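Local coordinates for protein superoxide dismutase (Anaplasma phagocytophilum, PDB 3JS4) that probably converts superoxide into oxygen and hydrogen peroxide, using an iron ion that is alternately reduced and oxidised, at residues A[41-44]-A[45-49]; A[97-100]-A[101-105]; A[199-202]-A[203-207]. All blocks are in the same frame, centred on the assembly; numbering follows the deposited sequence.

Contact 1 (A[41-44]-A[45-49]); sequences LLDR and HYNGH. With FE (Fe (III) ion), chain E.
His45 meets Leu41 one helical turn back through two of its atoms. Its backbone N gives a hydrogen bond to Leu41 O, and its CB lies 3.3 Å from the same oxygen. From CB the side chain leaves the turn. CG is anti to the backbone N (chi1 -164°), which carries the ring away from residues 41-44. CD2 and CE1 lie on either side of the ring tip, and both are near the iron. His45 NE2, between them, binds the iron at 2.3 Å. His101, Asp186, His190 and a water are the other ligands.

On the exposed side, Asp43 and Asn47 are also paired across one turn. Asn47 ND2 donates to Asp43 OD1 at 2.9 Å. The amide comes to the anti side of that oxygen, 31° out of the carboxylate plane. The two side chains cross at about a right angle.

At residues 45-49 the helix widens. His49 N bonds to Arg44 O at 3.0 Å, a step of five residues, the mark of a pi-type turn. Gly48 sits inside this turn, with its CA 3.0 Å from Arg44 O. The ring edge of His49 also faces it, with His49 CD2 3.5 Å from Arg44 O. The ring itself stacks on His190. The segment belongs to the alpha-hairpin domain of iron/manganese superoxide dismutases, whose first long helix supplies a histidine to the metal site.

Contact 2 (A[97-100]-A[101-105]); sequences QIWN and HDFYW. With FE (Fe (III) ion), chain E.
Residues 97-105 form regular alpha-helix, with the backbone N of each residue from His101 to Tyr104 bonded to the carbonyl oxygen four residues earlier. Gln97 O takes a second bond. His101 N reaches Gln97 O at 3.0 Å. His101 ND1 comes to Gln97 O from the opposite face of the carbonyl plane, at 2.6 Å. The carbonyl oxygen lies in the plane of the imidazole, and the ring bond is fairly straight (162°). This bond helps fix the rotation of the ring and would be expected to make it a stronger electron donor to the metal. His101 NE2, the other ring nitrogen, binds the iron at 2.2 Å.

The amide of Gln97 is near the same ring, with NE2 3.8 Å from His101 CE1 and the two planes 71° apart. NE2 also gives a weak bond to the iron-bound water and is hydrogen-bonded to Tyr53. Asn100 ND2 donates to Gln97 OE1 at 3.1 Å, in the plane of that carbonyl, and so steadies the amide that meets the iron-bound water; Asn100 ND2 also bonds to Ala170 O.

Trp99 and Phe103 lie side by side on another part of the helix surface. Trp99 CH2 is over one face of the Phe103 ring, near its rim, 3.6 Å from Phe103 CD1. The planes are 15° apart, but the slid rings barely overlap.

Helix 89-106 is held between helix 39-60, which meets Ile98 and Asp102, and the sheet. Trp99 and Asn100 touch strand 149-156, while Trp99 and Phe103 rest on Pro181 of strand 179-186.

Contact 3 (A[199-202]-A[203-207]); sequences LRKK and YIDVF
Lys201 and Asp205 make the charged pair of this turn. Lys201 NZ is 3.2 Å from Asp205 OD1, where it meets the syn lone pair. A weak bond runs from Lys201 NZ to Asp205 OD2, also 3.2 Å, so the ammonium group spans both oxygens. The lysine chain runs extended as far as CE and then bends at its last torsion (chi4 -60°). That bend turns NZ toward the acid. This is an i to i+4 salt bridge along one side of a helix. Asp205 CG also lies close to the backbone, 3.1 Å from Lys201 O.

The backbone bonds follow the alpha-helical pattern. Ile204 N, Asp205 N and Val206 N bond to the oxygens of Arg200, Lys201 and Lys202. The bond from Tyr203 N to Leu199 O is weak at 3.4 Å. Leu199 is the N-cap, so this weak bond lies in the opening turn of helix 200-211, within the C-terminal domain of the superoxide dismutase family.

The apolar contact is between Arg200 and Ile204. The aliphatic part of the arginine lies against the isoleucine tip, with Arg200 CG 3.9 Å from Ile204 CD1. The guanidinium group bonds beyond the turn, to the carbonyls of Gly142, Gln145 and Gly147 and to Tyr192 OH.

Tyr203 meets residues 199-202 mainly through CB, which is 3.4 Å from Arg200 O, an atom at the ring edge. With CG anti to the backbone N (chi1 159°), the ring leads away from residues 199-202. Its hydroxyl is hydrogen-bonded to Asp186 O and to Tyr104 OH.

In the fold
Along the chain the contacts come in series, on helices 39-60, 89-106 and 200-211. Contacts 1 and 2 share the alpha-hairpin domain, and their centres are about 13 Å apart. Each supplies a histidine to the same iron, so the metal bridges the two helices. Trp105 of contact 2 packs on Leu42, His45 and Tyr46 of contact 1. Contact 3 lies in the C-terminal domain, with its centre about 18 Å from that of contact 1 and about 19 Å from that of contact 2. It does not touch contact 1. It reaches contact 2 through the hydroxyls of Tyr104 and Tyr203, a probable hydrogen bond that links the two domains near the metal site.

Contact 1 (A[41-44]-A[45-49])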
ATOM      1  N   LEU A  41     -11.131  12.311  -7.407  1.00  8.07           N
ATOM      2  CA  LEU A  41     -10.082  11.281  -7.499  1.00  8.93           C
ATOM      3  C   LEU A  41     -10.295  10.188  -6.456  1.00  8.27           C
ATOM      4  O   LEU A  41     -10.196   8.997  -6.755  1.00  7.38           O
ATOM      5  CB  LEU A  41      -8.700  11.904  -7.364  1.00  7.39           C
ATOM      6  CG  LEU A  41      -7.477  10.975  -7.292  1.00  8.60           C
ATOM      7  CD1 LEU A  41      -7.444  10.009  -8.467  1.00  5.22           C
ATOM      8  CD2 LEU A  41      -6.246  11.872  -7.290  1.00  7.38           C
ATOM      9  N   LEU A  42     -10.625  10.588  -5.234  1.00  9.07           N
ATOM     10  CA  LEU A  42     -10.881   9.594  -4.191  1.00  9.20           C
ATOM     11  C   LEU A  42     -12.065   8.701  -4.573  1.00  9.33           C
ATOM     12  O   LEU A  42     -12.045   7.480  -4.352  1.00  8.35           O
ATOM     13  CB  LEU A  42     -11.171  10.277  -2.846  1.00  9.37           C
ATOM     14  CG  LEU A  42     -11.348   9.321  -1.647  1.00 10.64           C
ATOM     15  CD1 LEU A  42     -10.140   8.358  -1.466  1.00 10.46           C
ATOM     16  CD2 LEU A  42     -11.591  10.127  -0.378  1.00 10.37           C
ATOM     17  N   ASP A  43     -13.101   9.320  -5.122  1.00  8.68           N
ATOM     18  CA  ASP A  43     -14.301   8.587  -5.511  1.00  9.50           C
ATOM     19  C   ASP A  43     -13.987   7.551  -6.598  1.00  8.50           C
ATOM     20  O   ASP A  43     -14.327   6.382  -6.477  1.00  7.97           O
ATOM     21  CB  ASP A  43     -15.423   9.561  -5.959  1.00  9.44           C
ATOM     22  CG  ASP A  43     -16.656   8.833  -6.480  1.00 12.54           C
ATOM     23  OD1 ASP A  43     -17.344   8.152  -5.689  1.00 12.58           O
ATOM     24  OD2 ASP A  43     -16.934   8.927  -7.690  1.00 15.85           O
ATOM     25  N   ARG A  44     -13.318   7.989  -7.655  1.00  8.46           N
ATOM     26  CA  ARG A  44     -12.985   7.103  -8.751  1.00  8.25           C
ATOM     27  C   ARG A  44     -12.011   5.970  -8.343  1.00  8.53           C
ATOM     28  O   ARG A  44     -12.197   4.810  -8.738  1.00  7.89           O
ATOM     29  CB  ARG A  44     -12.478   7.929  -9.934  1.00  8.89           C
ATOM     30  CG  ARG A  44     -12.217   7.140 -11.218  1.00 12.18           C
ATOM     31  CD  ARG A  44     -13.417   6.362 -11.779  1.00 16.07           C
ATOM     32  NE  ARG A  44     -14.663   7.128 -11.854  1.00 18.13           N
ATOM     33  CZ  ARG A  44     -15.733   6.749 -12.570  1.00 19.91           C
ATOM     34  NH1 ARG A  44     -15.705   5.625 -13.287  1.00 17.34           N
ATOM     35  NH2 ARG A  44     -16.825   7.507 -12.596  1.00 18.81           N
ATOM     36  N   HIS A  45     -11.023   6.285  -7.509  1.00  7.64           N
ATOM     37  CA  HIS A  45     -10.033   5.291  -7.104  1.00  7.72           C
ATOM     38  C   HIS A  45     -10.669   4.245  -6.192  1.00  8.49           C
ATOM     39  O   HIS A  45     -10.462   3.043  -6.357  1.00  8.34           O
ATOM     40  CB  HIS A  45      -8.887   6.001  -6.362  1.00  7.46           C
ATOM     41  CG  HIS A  45      -7.644   5.178  -6.234  1.00  7.61           C
ATOM     42  ND1 HIS A  45      -6.455   5.708  -5.775  1.00  7.55           N
ATOM     43  CD2 HIS A  45      -7.391   3.879  -6.527  1.00  6.71           C
ATOM     44  CE1 HIS A  45      -5.533   4.758  -5.757  1.00  6.92           C
ATOM     45  NE2 HIS A  45      -6.070   3.645  -6.218  1.00  5.38           N
ATOM     46  N   TYR A  46     -11.476   4.718  -5.240  1.00  8.37           N
ATOM     47  CA  TYR A  46     -12.087   3.850  -4.227  1.00  7.96           C
ATOM     48  C   TYR A  46     -13.362   3.155  -4.712  1.00  8.11           C
ATOM     49  O   TYR A  46     -13.426   1.933  -4.690  1.00  8.10           O
ATOM     50  CB  TYR A  46     -12.363   4.663  -2.954  1.00  7.75           C
ATOM     51  CG  TYR A  46     -13.026   3.913  -1.807  1.00  8.08           C
ATOM     52  CD1 TYR A  46     -12.371   2.861  -1.138  1.00  7.56           C
ATOM     53  CD2 TYR A  46     -14.286   4.299  -1.347  1.00  8.96           C
ATOM     54  CE1 TYR A  46     -12.998   2.208  -0.036  1.00 10.35           C
ATOM     55  CE2 TYR A  46     -14.909   3.650  -0.263  1.00  9.87           C
ATOM     56  CZ  TYR A  46     -14.261   2.605   0.376  1.00  9.31           C
ATOM     57  OH  TYR A  46     -14.900   1.984   1.433  1.00 10.65           O
ATOM     58  N   ASN A  47     -14.363   3.928  -5.141  1.00  7.75           N
ATOM     59  CA  ASN A  47     -15.640   3.354  -5.603  1.00  8.64           C
ATOM     60  C   ASN A  47     -15.584   2.833  -7.043  1.00  8.83           C
ATOM     61  O   ASN A  47     -16.509   2.157  -7.496  1.00  9.16           O
ATOM     62  CB  ASN A  47     -16.809   4.343  -5.430  1.00  7.75           C
ATOM     63  CG  ASN A  47     -17.040   4.723  -3.982  1.00  9.39           C
ATOM     64  OD1 ASN A  47     -17.226   3.861  -3.113  1.00 10.16           O
ATOM     65  ND2 ASN A  47     -17.012   6.024  -3.702  1.00  9.80           N
ATOM     66  N   GLY A  48     -14.510   3.168  -7.749  1.00  8.83           N
ATOM     67  CA  GLY A  48     -14.274   2.672  -9.109  1.00  8.81           C
ATOM     68  C   GLY A  48     -13.295   1.497  -9.080  1.00  8.31           C
ATOM     69  O   GLY A  48     -13.702   0.347  -9.252  1.00  7.35           O
ATOM     70  N   HIS A  49     -12.002   1.791  -8.914  1.00  8.43           N
ATOM     71  CA  HIS A  49     -10.955   0.737  -9.020  1.00  8.12           C
ATOM     72  C   HIS A  49     -11.025  -0.287  -7.886  1.00  8.31           C
ATOM     73  O   HIS A  49     -11.082  -1.482  -8.138  1.00  8.50           O
ATOM     74  CB  HIS A  49      -9.549   1.350  -9.072  1.00  8.37           C
ATOM     75  CG  HIS A  49      -9.287   2.179 -10.291  1.00  7.39           C
ATOM     76  ND1 HIS A  49      -8.646   1.679 -11.407  1.00  5.45           N
ATOM     77  CD2 HIS A  49      -9.593   3.467 -10.573  1.00  5.32           C
ATOM     78  CE1 HIS A  49      -8.533   2.632 -12.310  1.00  6.63           C
ATOM     79  NE2 HIS A  49      -9.108   3.726 -11.837  1.00  8.62           N
TER
HETATM   80 FE    FE E 207      -4.878   1.945  -7.194  1.00 15.35          FE
HETATM   81  O   HOH W   1      -3.548   0.294  -7.948  1.00  9.76           O

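Contact 2 (A[97-100]-A[101-105])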
ATOM      1  N   GLN A  97      -4.643  -6.852  -5.197  1.00  6.82           N
ATOM      2  CA  GLN A  97      -5.048  -5.447  -5.340  1.00  6.19           C
ATOM      3  C   GLN A  97      -6.005  -4.998  -4.246  1.00  6.26           C
ATOM      4  O   GLN A  97      -5.934  -3.841  -3.796  1.00  5.91           O
ATOM      5  CB  GLN A  97      -5.566  -5.126  -6.756  1.00  5.74           C
ATOM      6  CG  GLN A  97      -4.429  -5.114  -7.825  1.00  5.43           C
ATOM      7  CD  GLN A  97      -3.479  -3.944  -7.651  1.00  6.32           C
ATOM      8  OE1 GLN A  97      -2.588  -3.964  -6.801  1.00  7.17           O
ATOM      9  NE2 GLN A  97      -3.646  -2.930  -8.475  1.00  4.32           N
ATOM     10  N   ILE A  98      -6.882  -5.895  -3.775  1.00  6.96           N
ATOM     11  CA  ILE A  98      -7.782  -5.485  -2.682  1.00  6.16           C
ATOM     12  C   ILE A  98      -6.966  -5.237  -1.409  1.00  7.07           C
ATOM     13  O   ILE A  98      -7.115  -4.199  -0.738  1.00  6.34           O
ATOM     14  CB  ILE A  98      -8.893  -6.514  -2.365  1.00  6.44           C
ATOM     15  CG1 ILE A  98      -9.843  -6.722  -3.554  1.00  5.64           C
ATOM     16  CG2 ILE A  98      -9.693  -6.030  -1.141  1.00  5.24           C
ATOM     17  CD1 ILE A  98     -10.714  -8.031  -3.398  1.00  6.93           C
ATOM     18  N   TRP A  99      -6.109  -6.204  -1.087  1.00  7.34           N
ATOM     19  CA  TRP A  99      -5.237  -6.119   0.099  1.00  7.62           C
ATOM     20  C   TRP A  99      -4.362  -4.858   0.017  1.00  6.95           C
ATOM     21  O   TRP A  99      -4.251  -4.107   0.991  1.00  7.46           O
ATOM     22  CB  TRP A  99      -4.351  -7.387   0.223  1.00  7.25           C
ATOM     23  CG  TRP A  99      -3.619  -7.463   1.586  1.00  9.24           C
ATOM     24  CD1 TRP A  99      -4.002  -8.204   2.691  1.00  8.61           C
ATOM     25  CD2 TRP A  99      -2.409  -6.774   1.968  1.00  9.79           C
ATOM     26  NE1 TRP A  99      -3.113  -8.003   3.725  1.00  8.38           N
ATOM     27  CE2 TRP A  99      -2.129  -7.134   3.313  1.00 10.36           C
ATOM     28  CE3 TRP A  99      -1.533  -5.890   1.301  1.00  9.82           C
ATOM     29  CZ2 TRP A  99      -1.007  -6.638   4.010  1.00  9.51           C
ATOM     30  CZ3 TRP A  99      -0.415  -5.391   1.998  1.00 10.40           C
ATOM     31  CH2 TRP A  99      -0.162  -5.784   3.345  1.00 10.65           C
ATOM     32  N   ASN A 100      -3.737  -4.621  -1.138  1.00  6.01           N
ATOM     33  CA  ASN A 100      -2.888  -3.437  -1.318  1.00  5.52           C
ATOM     34  C   ASN A 100      -3.628  -2.104  -1.132  1.00  5.77           C
ATOM     35  O   ASN A 100      -3.101  -1.167  -0.532  1.00  6.67           O
ATOM     36  CB  ASN A 100      -2.279  -3.417  -2.718  1.00  5.34           C
ATOM     37  CG  ASN A 100      -1.328  -4.580  -2.971  1.00  5.94           C
ATOM     38  OD1 ASN A 100      -0.810  -5.184  -2.041  1.00  6.35           O
ATOM     39  ND2 ASN A 100      -1.087  -4.878  -4.254  1.00  4.52           N
ATOM     40  N   HIS A 101      -4.812  -1.988  -1.714  1.00  5.52           N
ATOM     41  CA  HIS A 101      -5.606  -0.762  -1.552  1.00  6.04           C
ATOM     42  C   HIS A 101      -6.056  -0.566  -0.096  1.00  6.30           C
ATOM     43  O   HIS A 101      -6.019   0.557   0.412  1.00  5.98           O
ATOM     44  CB  HIS A 101      -6.803  -0.740  -2.523  1.00  5.30           C
ATOM     45  CG  HIS A 101      -6.406  -0.424  -3.933  1.00  6.04           C
ATOM     46  ND1 HIS A 101      -5.945  -1.393  -4.806  1.00  6.74           N
ATOM     47  CD2 HIS A 101      -6.328   0.755  -4.600  1.00  4.94           C
ATOM     48  CE1 HIS A 101      -5.653  -0.827  -5.968  1.00  6.94           C
ATOM     49  NE2 HIS A 101      -5.849   0.478  -5.863  1.00  2.48           N
ATOM     50  N   ASP A 102      -6.451  -1.646   0.582  1.00  6.43           N
ATOM     51  CA  ASP A 102      -6.843  -1.527   1.997  1.00  7.41           C
ATOM     52  C   ASP A 102      -5.637  -0.930   2.749  1.00  7.00           C
ATOM     53  O   ASP A 102      -5.792  -0.024   3.577  1.00  6.59           O
ATOM     54  CB  ASP A 102      -7.213  -2.886   2.645  1.00  6.93           C
ATOM     55  CG  ASP A 102      -8.581  -3.447   2.209  1.00  9.59           C
ATOM     56  OD1 ASP A 102      -9.430  -2.746   1.616  1.00 10.21           O
ATOM     57  OD2 ASP A 102      -8.816  -4.645   2.491  1.00 10.83           O
ATOM     58  N   PHE A 103      -4.443  -1.441   2.460  1.00  6.72           N
ATOM     59  CA  PHE A 103      -3.217  -1.005   3.139  1.00  7.01           C
ATOM     60  C   PHE A 103      -2.915   0.455   2.803  1.00  7.30           C
ATOM     61  O   PHE A 103      -2.479   1.238   3.668  1.00  7.02           O
ATOM     62  CB  PHE A 103      -2.028  -1.873   2.680  1.00  7.13           C
ATOM     63  CG  PHE A 103      -0.915  -1.981   3.705  1.00  7.62           C
ATOM     64  CD1 PHE A 103      -1.101  -2.709   4.872  1.00  7.21           C
ATOM     65  CD2 PHE A 103       0.317  -1.368   3.488  1.00  5.64           C
ATOM     66  CE1 PHE A 103      -0.083  -2.812   5.829  1.00 10.08           C
ATOM     67  CE2 PHE A 103       1.341  -1.472   4.418  1.00  7.70           C
ATOM     68  CZ  PHE A 103       1.146  -2.212   5.593  1.00  9.86           C
ATOM     69  N   TYR A 104      -3.145   0.817   1.536  1.00  6.53           N
ATOM     70  CA  TYR A 104      -2.881   2.176   1.058  1.00  6.15           C
ATOM     71  C   TYR A 104      -3.752   3.180   1.811  1.00  6.75           C
ATOM     72  O   TYR A 104      -3.263   4.241   2.223  1.00  6.72           O
ATOM     73  CB  TYR A 104      -3.209   2.228  -0.431  1.00  5.55           C
ATOM     74  CG  TYR A 104      -3.157   3.561  -1.131  1.00  5.80           C
ATOM     75  CD1 TYR A 104      -1.998   4.345  -1.127  1.00  6.34           C
ATOM     76  CD2 TYR A 104      -4.258   4.003  -1.884  1.00  2.31           C
ATOM     77  CE1 TYR A 104      -1.947   5.551  -1.830  1.00  5.03           C
ATOM     78  CE2 TYR A 104      -4.215   5.191  -2.598  1.00  5.30           C
ATOM     79  CZ  TYR A 104      -3.062   5.956  -2.577  1.00  4.90           C
ATOM     80  OH  TYR A 104      -3.040   7.132  -3.263  1.00  5.16           O
ATOM     81  N   TRP A 105      -5.052   2.891   1.948  1.00  6.05           N
ATOM     82  CA  TRP A 105      -5.907   3.853   2.637  1.00  6.00           C
ATOM     83  C   TRP A 105      -5.490   4.055   4.085  1.00  6.48           C
ATOM     84  O   TRP A 105      -5.587   5.179   4.603  1.00  5.49           O
ATOM     85  CB  TRP A 105      -7.414   3.491   2.550  1.00  6.12           C
ATOM     86  CG  TRP A 105      -7.906   3.237   1.134  1.00  5.96           C
ATOM     87  CD1 TRP A 105      -8.510   2.099   0.666  1.00  5.58           C
ATOM     88  CD2 TRP A 105      -7.835   4.138   0.021  1.00  6.01           C
ATOM     89  NE1 TRP A 105      -8.821   2.241  -0.659  1.00  5.15           N
ATOM     90  CE2 TRP A 105      -8.433   3.482  -1.082  1.00  6.46           C
ATOM     91  CE3 TRP A 105      -7.361   5.458  -0.141  1.00  5.46           C
ATOM     92  CZ2 TRP A 105      -8.548   4.081  -2.343  1.00  6.26           C
ATOM     93  CZ3 TRP A 105      -7.455   6.050  -1.394  1.00  6.06           C
ATOM     94  CH2 TRP A 105      -8.044   5.354  -2.488  1.00  5.20           C
TER
HETATM   95 FE    FE E 207      -4.878   1.945  -7.194  1.00 15.35          FE
HETATM   96  O   HOH W   1      -3.548   0.294  -7.948  1.00  9.76           O

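Contact 3 (A[199-202]-A[203-207])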
ATOM      1  N   LEU A 199       2.528  14.197 -13.750  1.00  9.67           N
ATOM      2  CA  LEU A 199       3.539  14.631 -12.768  1.00  9.78           C
ATOM      3  C   LEU A 199       3.548  13.760 -11.500  1.00  9.35           C
ATOM      4  O   LEU A 199       3.111  14.196 -10.417  1.00  9.17           O
ATOM      5  CB  LEU A 199       3.393  16.138 -12.423  1.00  9.86           C
ATOM      6  CG  LEU A 199       3.222  17.116 -13.617  1.00 12.13           C
ATOM      7  CD1 LEU A 199       3.046  18.595 -13.201  1.00 14.45           C
ATOM      8  CD2 LEU A 199       4.377  16.999 -14.602  1.00 14.23           C
ATOM      9  N   ARG A 200       4.072  12.539 -11.627  1.00  9.31           N
ATOM     10  CA  ARG A 200       4.121  11.612 -10.506  1.00  9.81           C
ATOM     11  C   ARG A 200       4.905  12.209  -9.330  1.00 10.27           C
ATOM     12  O   ARG A 200       4.518  12.039  -8.173  1.00  9.73           O
ATOM     13  CB  ARG A 200       4.699  10.248 -10.911  1.00 10.10           C
ATOM     14  CG  ARG A 200       4.671   9.226  -9.780  1.00  9.98           C
ATOM     15  CD  ARG A 200       5.362   7.922 -10.129  1.00 10.28           C
ATOM     16  NE  ARG A 200       4.627   7.155 -11.136  1.00 10.61           N
ATOM     17  CZ  ARG A 200       5.008   5.960 -11.571  1.00 10.32           C
ATOM     18  NH1 ARG A 200       6.099   5.400 -11.060  1.00  9.75           N
ATOM     19  NH2 ARG A 200       4.287   5.316 -12.490  1.00  7.53           N
ATOM     20  N   LYS A 201       5.983  12.929  -9.626  1.00 10.46           N
ATOM     21  CA  LYS A 201       6.761  13.565  -8.558  1.00 11.00           C
ATOM     22  C   LYS A 201       5.920  14.513  -7.713  1.00 10.73           C
ATOM     23  O   LYS A 201       6.077  14.530  -6.503  1.00 10.37           O
ATOM     24  CB  LYS A 201       7.996  14.308  -9.077  1.00 11.95           C
ATOM     25  CG  LYS A 201       8.949  14.691  -7.925  1.00 13.72           C
ATOM     26  CD  LYS A 201      10.197  15.389  -8.389  1.00 18.44           C
ATOM     27  CE  LYS A 201      11.185  15.591  -7.216  1.00 18.81           C
ATOM     28  NZ  LYS A 201      10.572  16.431  -6.119  1.00 19.93           N
ATOM     29  N   LYS A 202       5.047  15.303  -8.345  1.00  9.80           N
ATOM     30  CA  LYS A 202       4.185  16.207  -7.581  1.00 10.14           C
ATOM     31  C   LYS A 202       3.336  15.436  -6.587  1.00  8.57           C
ATOM     32  O   LYS A 202       3.237  15.821  -5.438  1.00  7.37           O
ATOM     33  CB  LYS A 202       3.296  17.079  -8.480  1.00 10.58           C
ATOM     34  CG  LYS A 202       3.479  18.525  -8.166  1.00 15.36           C
ATOM     35  CD  LYS A 202       2.459  19.427  -8.854  1.00 21.71           C
ATOM     36  CE  LYS A 202       2.287  20.710  -8.051  1.00 25.18           C
ATOM     37  NZ  LYS A 202       1.338  21.670  -8.706  1.00 27.74           N
ATOM     38  N   TYR A 203       2.749  14.329  -7.040  1.00  7.46           N
ATOM     39  CA  TYR A 203       1.969  13.439  -6.165  1.00  7.39           C
ATOM     40  C   TYR A 203       2.819  12.800  -5.056  1.00  7.10           C
ATOM     41  O   TYR A 203       2.365  12.683  -3.920  1.00  6.90           O
ATOM     42  CB  TYR A 203       1.290  12.336  -7.000  1.00  7.42           C
ATOM     43  CG  TYR A 203       0.871  11.080  -6.252  1.00  6.99           C
ATOM     44  CD1 TYR A 203      -0.246  11.077  -5.412  1.00  9.14           C
ATOM     45  CD2 TYR A 203       1.527   9.879  -6.464  1.00  8.15           C
ATOM     46  CE1 TYR A 203      -0.649   9.907  -4.748  1.00  9.66           C
ATOM     47  CE2 TYR A 203       1.141   8.718  -5.811  1.00 10.28           C
ATOM     48  CZ  TYR A 203       0.041   8.730  -4.967  1.00 10.64           C
ATOM     49  OH  TYR A 203      -0.359   7.565  -4.323  1.00 12.12           O
ATOM     50  N   ILE A 204       4.036  12.373  -5.384  1.00  7.00           N
ATOM     51  CA  ILE A 204       4.928  11.800  -4.353  1.00  7.83           C
ATOM     52  C   ILE A 204       5.286  12.864  -3.290  1.00  7.80           C
ATOM     53  O   ILE A 204       5.308  12.573  -2.086  1.00  7.73           O
ATOM     54  CB  ILE A 204       6.214  11.163  -4.955  1.00  7.58           C
ATOM     55  CG1 ILE A 204       5.846  10.002  -5.888  1.00  8.69           C
ATOM     56  CG2 ILE A 204       7.126  10.624  -3.829  1.00  7.39           C
ATOM     57  CD1 ILE A 204       7.003   9.484  -6.720  1.00  6.12           C
ATOM     58  N   ASP A 205       5.551  14.089  -3.750  1.00  8.59           N
ATOM     59  CA  ASP A 205       5.843  15.206  -2.859  1.00  9.09           C
ATOM     60  C   ASP A 205       4.703  15.446  -1.899  1.00  8.76           C
ATOM     61  O   ASP A 205       4.923  15.573  -0.696  1.00  8.50           O
ATOM     62  CB  ASP A 205       6.129  16.489  -3.634  1.00  9.28           C
ATOM     63  CG  ASP A 205       7.437  16.441  -4.402  1.00 13.03           C
ATOM     64  OD1 ASP A 205       8.244  15.503  -4.204  1.00 16.09           O
ATOM     65  OD2 ASP A 205       7.658  17.370  -5.210  1.00 17.34           O
ATOM     66  N   VAL A 206       3.486  15.490  -2.440  1.00  8.48           N
ATOM     67  CA  VAL A 206       2.297  15.697  -1.647  1.00  9.02           C
ATOM     68  C   VAL A 206       2.073  14.546  -0.648  1.00  8.48           C
ATOM     69  O   VAL A 206       1.706  14.776   0.515  1.00  7.69           O
ATOM     70  CB  VAL A 206       1.082  15.899  -2.557  1.00  8.95           C
ATOM     71  CG1 VAL A 206      -0.191  15.734  -1.776  1.00 10.83           C
ATOM     72  CG2 VAL A 206       1.137  17.279  -3.198  1.00 11.50           C
ATOM     73  N   PHE A 207       2.303  13.309  -1.101  1.00  8.13           N
ATOM     74  CA  PHE A 207       2.180  12.154  -0.206  1.00  7.55           C
ATOM     75  C   PHE A 207       3.065  12.284   1.058  1.00  7.44           C
ATOM     76  O   PHE A 207       2.610  12.093   2.204  1.00  7.41           O
ATOM     77  CB  PHE A 207       2.525  10.861  -0.966  1.00  7.92           C
ATOM     78  CG  PHE A 207       2.320   9.595  -0.150  1.00  9.31           C
ATOM     79  CD1 PHE A 207       1.080   8.955  -0.137  1.00  8.85           C
ATOM     80  CD2 PHE A 207       3.364   9.050   0.589  1.00  8.77           C
ATOM     81  CE1 PHE A 207       0.862   7.762   0.602  1.00  8.22           C
ATOM     82  CE2 PHE A 207       3.166   7.861   1.352  1.00  9.90           C
ATOM     83  CZ  PHE A 207       1.916   7.218   1.349  1.00  9.85           C
TER